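Local coordinates for sulfur oxidation protein SOXB (Thermus thermophilus, PDB 2WDE) that probably acts as a dimanganese hydrolase of the 5'-nucleotidase family in bacterial sulfur oxidation, and here holds a thiosulfate at its metal site, at residues M160-E165 / G182-Y187; P402-G407 / T425-P430. All blocks are in the same frame, centred on the assembly; numbering follows the deposited sequence.

Contact 1 (M160-E165 / G182-Y187). With MN (manganese (II) ion), chain G; THJ (thiosulfate), chain H.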
# COMPACT_ATOMS: atom_id res chain seq x y z
N MET A 160 8.05 9.28 -10.71
CA MET A 160 7.26 8.22 -10.09
C MET A 160 7.93 6.91 -10.45
O MET A 160 8.69 6.83 -11.43
CB MET A 160 5.80 8.22 -10.56
CG MET A 160 5.52 7.40 -11.85
SD MET A 160 3.74 7.36 -12.31
CE MET A 160 3.11 6.03 -11.21
N VAL A 161 7.70 5.89 -9.64
CA VAL A 161 8.14 4.53 -9.94
C VAL A 161 6.82 3.73 -9.99
O VAL A 161 5.72 4.32 -9.95
CB VAL A 161 9.18 3.99 -8.93
CG1 VAL A 161 10.51 4.76 -9.07
CG2 VAL A 161 8.66 4.08 -7.50
N SER A 162 6.89 2.41 -10.09
CA SER A 162 5.66 1.64 -10.28
C SER A 162 5.58 0.27 -9.62
O SER A 162 6.58 -0.33 -9.21
CB SER A 162 5.46 1.42 -11.78
OG SER A 162 6.39 0.43 -12.25
N HIS A 163 4.35 -0.23 -9.60
CA HIS A 163 4.04 -1.58 -9.16
C HIS A 163 2.68 -1.95 -9.75
O HIS A 163 2.61 -2.52 -10.84
CB HIS A 163 4.06 -1.75 -7.64
CG HIS A 163 3.49 -3.07 -7.20
ND1 HIS A 163 3.14 -3.34 -5.89
CD2 HIS A 163 3.18 -4.19 -7.90
CE1 HIS A 163 2.63 -4.55 -5.80
NE2 HIS A 163 2.66 -5.11 -7.01
N TRP A 164 1.61 -1.59 -9.04
CA TRP A 164 0.24 -1.91 -9.48
C TRP A 164 -0.16 -1.26 -10.81
O TRP A 164 -1.14 -1.65 -11.45
CB TRP A 164 -0.77 -1.59 -8.37
CG TRP A 164 -0.93 -2.71 -7.35
CD1 TRP A 164 -0.15 -2.93 -6.24
CD2 TRP A 164 -1.92 -3.74 -7.35
NE1 TRP A 164 -0.62 -4.02 -5.54
CE2 TRP A 164 -1.69 -4.54 -6.21
CE3 TRP A 164 -2.98 -4.07 -8.21
CZ2 TRP A 164 -2.45 -5.68 -5.94
CZ3 TRP A 164 -3.75 -5.19 -7.92
CH2 TRP A 164 -3.49 -5.97 -6.78
N GLU A 165 0.61 -0.25 -11.23
CA GLU A 165 0.39 0.41 -12.52
C GLU A 165 0.30 -0.66 -13.62
O GLU A 165 -0.48 -0.54 -14.57
CB GLU A 165 1.58 1.32 -12.84
CG GLU A 165 1.52 2.72 -12.24
CD GLU A 165 1.57 2.71 -10.72
OE1 GLU A 165 2.23 1.83 -10.15
OE2 GLU A 165 0.98 3.61 -10.10
N GLY A 182 5.57 14.03 -15.87
CA GLY A 182 6.75 13.83 -15.05
C GLY A 182 7.66 12.85 -15.77
O GLY A 182 7.34 12.41 -16.88
N GLU A 183 8.78 12.51 -15.17
CA GLU A 183 9.69 11.55 -15.77
C GLU A 183 9.68 10.22 -15.00
O GLU A 183 10.12 10.16 -13.84
CB GLU A 183 11.12 12.11 -15.91
CG GLU A 183 12.11 11.12 -16.55
CD GLU A 183 13.55 11.61 -16.52
OE1 GLU A 183 13.80 12.70 -15.97
OE2 GLU A 183 14.43 10.89 -17.03
N PHE A 184 9.16 9.18 -15.63
CA PHE A 184 9.10 7.85 -15.05
C PHE A 184 10.51 7.28 -14.97
O PHE A 184 11.26 7.33 -15.95
CB PHE A 184 8.21 6.95 -15.91
CG PHE A 184 7.94 5.60 -15.31
CD1 PHE A 184 6.76 5.36 -14.62
CD2 PHE A 184 8.85 4.57 -15.47
CE1 PHE A 184 6.49 4.11 -14.09
CE2 PHE A 184 8.60 3.32 -14.93
CZ PHE A 184 7.42 3.08 -14.24
N LEU A 185 10.86 6.74 -13.81
CA LEU A 185 12.17 6.14 -13.59
C LEU A 185 12.07 4.69 -13.13
O LEU A 185 11.15 4.33 -12.40
CB LEU A 185 12.93 6.92 -12.51
CG LEU A 185 13.13 8.42 -12.72
CD1 LEU A 185 13.63 9.05 -11.43
CD2 LEU A 185 14.14 8.65 -13.85
N SER A 186 13.04 3.88 -13.54
CA SER A 186 13.19 2.50 -13.09
C SER A 186 14.46 1.88 -13.66
O SER A 186 14.62 1.80 -14.88
CB SER A 186 11.96 1.63 -13.42
OG SER A 186 10.87 1.95 -12.58
N TYR A 187 15.35 1.45 -12.78
CA TYR A 187 16.60 0.85 -13.21
C TYR A 187 16.42 -0.63 -13.53
O TYR A 187 17.25 -1.23 -14.23
CB TYR A 187 17.64 0.95 -12.08
CG TYR A 187 17.57 -0.21 -11.09
CD1 TYR A 187 18.35 -1.34 -11.26
CD2 TYR A 187 16.66 -0.19 -10.04
CE1 TYR A 187 18.24 -2.42 -10.39
CE2 TYR A 187 16.55 -1.25 -9.16
CZ TYR A 187 17.33 -2.37 -9.34
OH TYR A 187 17.20 -3.42 -8.46
MN MN G . 3.02 -2.11 -4.05
S1 THJ H . 0.48 -3.52 -2.27
O1 THJ H . 1.31 -3.64 -3.45
O2 THJ H . -0.39 -2.35 -2.29
O3 THJ H . 1.26 -3.63 -1.04
S2 THJ H . -0.76 -5.13 -2.29
O HOH W 1 2.03 -1.34 -2.09

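Contact 2 (P402-G407 / T425-P430). With THJ (thiosulfate), chain H.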
# COMPACT_ATOMS: atom_id res chain seq x y z
N PRO A 402 -7.78 -11.65 -0.39
CA PRO A 402 -6.41 -11.19 -0.60
C PRO A 402 -5.95 -10.16 0.42
O PRO A 402 -6.59 -9.12 0.60
CB PRO A 402 -6.45 -10.58 -2.01
CG PRO A 402 -7.85 -10.07 -2.13
CD PRO A 402 -8.71 -11.08 -1.39
N ALA A 403 -4.81 -10.42 1.05
CA ALA A 403 -4.27 -9.52 2.06
C ALA A 403 -3.48 -8.36 1.46
O ALA A 403 -2.35 -8.09 1.87
CB ALA A 403 -3.44 -10.30 3.06
N VAL A 404 -4.09 -7.67 0.50
CA VAL A 404 -3.47 -6.48 -0.07
C VAL A 404 -3.42 -5.39 1.01
O VAL A 404 -4.18 -5.44 1.99
CB VAL A 404 -4.21 -5.99 -1.35
CG1 VAL A 404 -4.14 -7.07 -2.45
CG2 VAL A 404 -5.67 -5.60 -1.04
N ARG A 405 -2.51 -4.44 0.84
CA ARG A 405 -2.30 -3.32 1.76
C ARG A 405 -3.18 -2.11 1.45
O ARG A 405 -3.28 -1.19 2.24
CB ARG A 405 -0.84 -2.86 1.65
CG ARG A 405 0.17 -3.86 2.18
CD ARG A 405 1.55 -3.23 2.36
NE ARG A 405 2.49 -4.21 2.90
CZ ARG A 405 3.13 -5.12 2.16
NH1 ARG A 405 2.98 -5.13 0.85
NH2 ARG A 405 3.93 -6.00 2.74
N TRP A 406 -3.75 -2.09 0.25
CA TRP A 406 -4.62 -1.01 -0.14
C TRP A 406 -6.07 -1.24 0.32
O TRP A 406 -6.49 -2.37 0.57
CB TRP A 406 -4.56 -0.74 -1.65
CG TRP A 406 -4.65 -1.94 -2.55
CD1 TRP A 406 -3.61 -2.69 -3.03
CD2 TRP A 406 -5.82 -2.39 -3.26
NE1 TRP A 406 -4.07 -3.62 -3.93
CE2 TRP A 406 -5.42 -3.45 -4.09
CE3 TRP A 406 -7.18 -2.06 -3.18
CZ2 TRP A 406 -6.33 -4.17 -4.87
CZ3 TRP A 406 -8.08 -2.75 -3.98
CH2 TRP A 406 -7.65 -3.80 -4.80
N GLY A 407 -6.83 -0.16 0.42
CA GLY A 407 -8.20 -0.24 0.88
C GLY A 407 -8.59 1.06 1.55
O GLY A 407 -8.03 2.12 1.27
N THR A 425 -11.91 -3.55 -3.46
CA THR A 425 -11.83 -4.68 -4.38
C THR A 425 -11.58 -4.30 -5.84
O THR A 425 -11.79 -5.13 -6.75
CB THR A 425 -13.10 -5.55 -4.26
OG1 THR A 425 -14.23 -4.78 -4.68
CG2 THR A 425 -13.32 -5.99 -2.79
N GLY A 426 -11.13 -3.07 -6.07
CA GLY A 426 -10.87 -2.56 -7.41
C GLY A 426 -9.66 -3.12 -8.14
O GLY A 426 -8.81 -2.37 -8.64
N PHE A 427 -9.61 -4.44 -8.26
CA PHE A 427 -8.56 -5.11 -9.05
C PHE A 427 -9.00 -5.01 -10.52
O PHE A 427 -10.19 -4.98 -10.79
CB PHE A 427 -8.54 -6.61 -8.73
CG PHE A 427 -8.13 -6.94 -7.33
CD1 PHE A 427 -6.84 -7.40 -7.06
CD2 PHE A 427 -9.05 -6.92 -6.29
CE1 PHE A 427 -6.47 -7.76 -5.77
CE2 PHE A 427 -8.67 -7.25 -4.99
CZ PHE A 427 -7.39 -7.67 -4.74
N THR A 428 -8.05 -5.05 -11.45
CA THR A 428 -8.41 -5.07 -12.87
C THR A 428 -8.84 -6.50 -13.21
O THR A 428 -9.45 -6.75 -14.25
CB THR A 428 -7.27 -4.61 -13.80
OG1 THR A 428 -6.08 -5.31 -13.47
CG2 THR A 428 -7.04 -3.08 -13.69
N TYR A 429 -8.52 -7.43 -12.31
CA TYR A 429 -8.90 -8.84 -12.43
C TYR A 429 -9.65 -9.19 -11.13
O TYR A 429 -9.13 -9.90 -10.27
CB TYR A 429 -7.67 -9.74 -12.55
CG TYR A 429 -6.55 -9.44 -11.56
CD1 TYR A 429 -6.26 -10.31 -10.52
CD2 TYR A 429 -5.75 -8.30 -11.71
CE1 TYR A 429 -5.20 -10.06 -9.64
CE2 TYR A 429 -4.70 -8.04 -10.83
CZ TYR A 429 -4.44 -8.91 -9.80
OH TYR A 429 -3.38 -8.65 -8.95
N PRO A 430 -10.89 -8.72 -11.00
CA PRO A 430 -11.67 -8.85 -9.76
C PRO A 430 -12.49 -10.13 -9.61
O PRO A 430 -13.24 -10.28 -8.65
CB PRO A 430 -12.62 -7.66 -9.86
CG PRO A 430 -12.91 -7.58 -11.35
CD PRO A 430 -11.58 -7.89 -12.01
S1 THJ H . 0.48 -3.52 -2.27
O1 THJ H . 1.31 -3.64 -3.45
O2 THJ H . -0.39 -2.35 -2.29
O3 THJ H . 1.26 -3.63 -1.04
S2 THJ H . -0.76 -5.13 -2.29

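Contact 1 (M160-E165 / G182-Y187)
L185 N gives M160 O a nearly straight hydrogen bond (3.2 Å, 177°), the polar tie between the two segments. Van der Waals contacts round the F184 ring complete it. F184 has CG anti to the backbone N (chi1 -173°), which brings its ring across M160, with S162 at its edge; M160 CG rests 3.7 Å from F184 CD1, an apolar pair that suits an unbranched chain. S162, small enough to fit beside a ring, lays OG near the ring plane, 3.5 Å from F184 CZ, and spends its hydroxyl on hydrogen bonds with W166 and S218.

Metal and ligand contacts lie at the other end of 160-165. H163 ND1 binds manganese at 2.2 Å, and D132, H263, H286, a water and thiosulfate O1 complete the shell. H163 N bonds E165 OE1 at 3.0 Å, tying down the backbone behind the imidazole. W164 NE1 donates to thiosulfate O1, although the position of O1 is less certain. A leucine in place of W164 would probably leave the anion without this donor.

Segment 160-165 leaves strand 159-160, helix 170-179 follows, and the chain returns as the short, weakly bonded parallel edge strand 183-184, a beta-alpha-beta crossover; L185 then packs on V214 of strand 210-217.

Contact 2 (P402-G407 / T425-P430)
W406 carries CG between its backbone N and carbonyl carbon (chi1 47°), whereas F427 has CG anti to its carbonyl carbon (chi1 -66°), and with these torsions the two rings meet. The pair is edge-to-face: the six-membered ring of W406 turns its edge toward the face of F427, with centroids 4.8 Å apart and planes at 59°. W406 CZ2 stands over the centre of the phenylalanine ring, and W406 CH2 comes within 3.6 Å of F427 CE2. An indole is long enough to span from this pair to the ligand, its CD1 lying 3.3 Å from thiosulfate O2.

Small apolar groups fill in around the rings. P402 CG, on a rigid ring, lies 3.6 Å from F427 CZ, and V404 CG1 also approaches that atom. The other methyl of V404, CG2, sits over the centre of the W406 ring, so the branched valine serves both aromatics. G426, the centre of an inverse gamma turn, brings its N to 3.7 Å from W406 CZ3.

On the ligand side, R405 extends from CG to NE and donates from NH1 to thiosulfate O3 (3.0 Å), which lies in the guanidinium plane; its positive charge suits the anion. W406 also stacks on H38, a manganese ligand. Loops of the C-terminal domain that reach substrate beside the paired metals are characteristic of the 5'-nucleotidase family.

Contact 1 closes before contact 2 opens along the chain, and their centres lie about 20 Å apart, yet they meet at the thiosulfate. W164 of contact 1 reaches into contact 2: its CZ2 comes to 3.3 Å from W406 NE1 in an edge-to-face pairing, and its CH2 to 3.6 Å from F427 CE1. The two contacts therefore grip one ligand from different parts of the fold, 160-165 supplying a manganese ligand and an indole N-H, 402-407 an arginine. A second route passes through H226, a second-shell residue hydrogen-bonded to NE2 of the metal ligand H163; the hydroxyl of Y429, from segment 425-430, in turn holds H226 from behind.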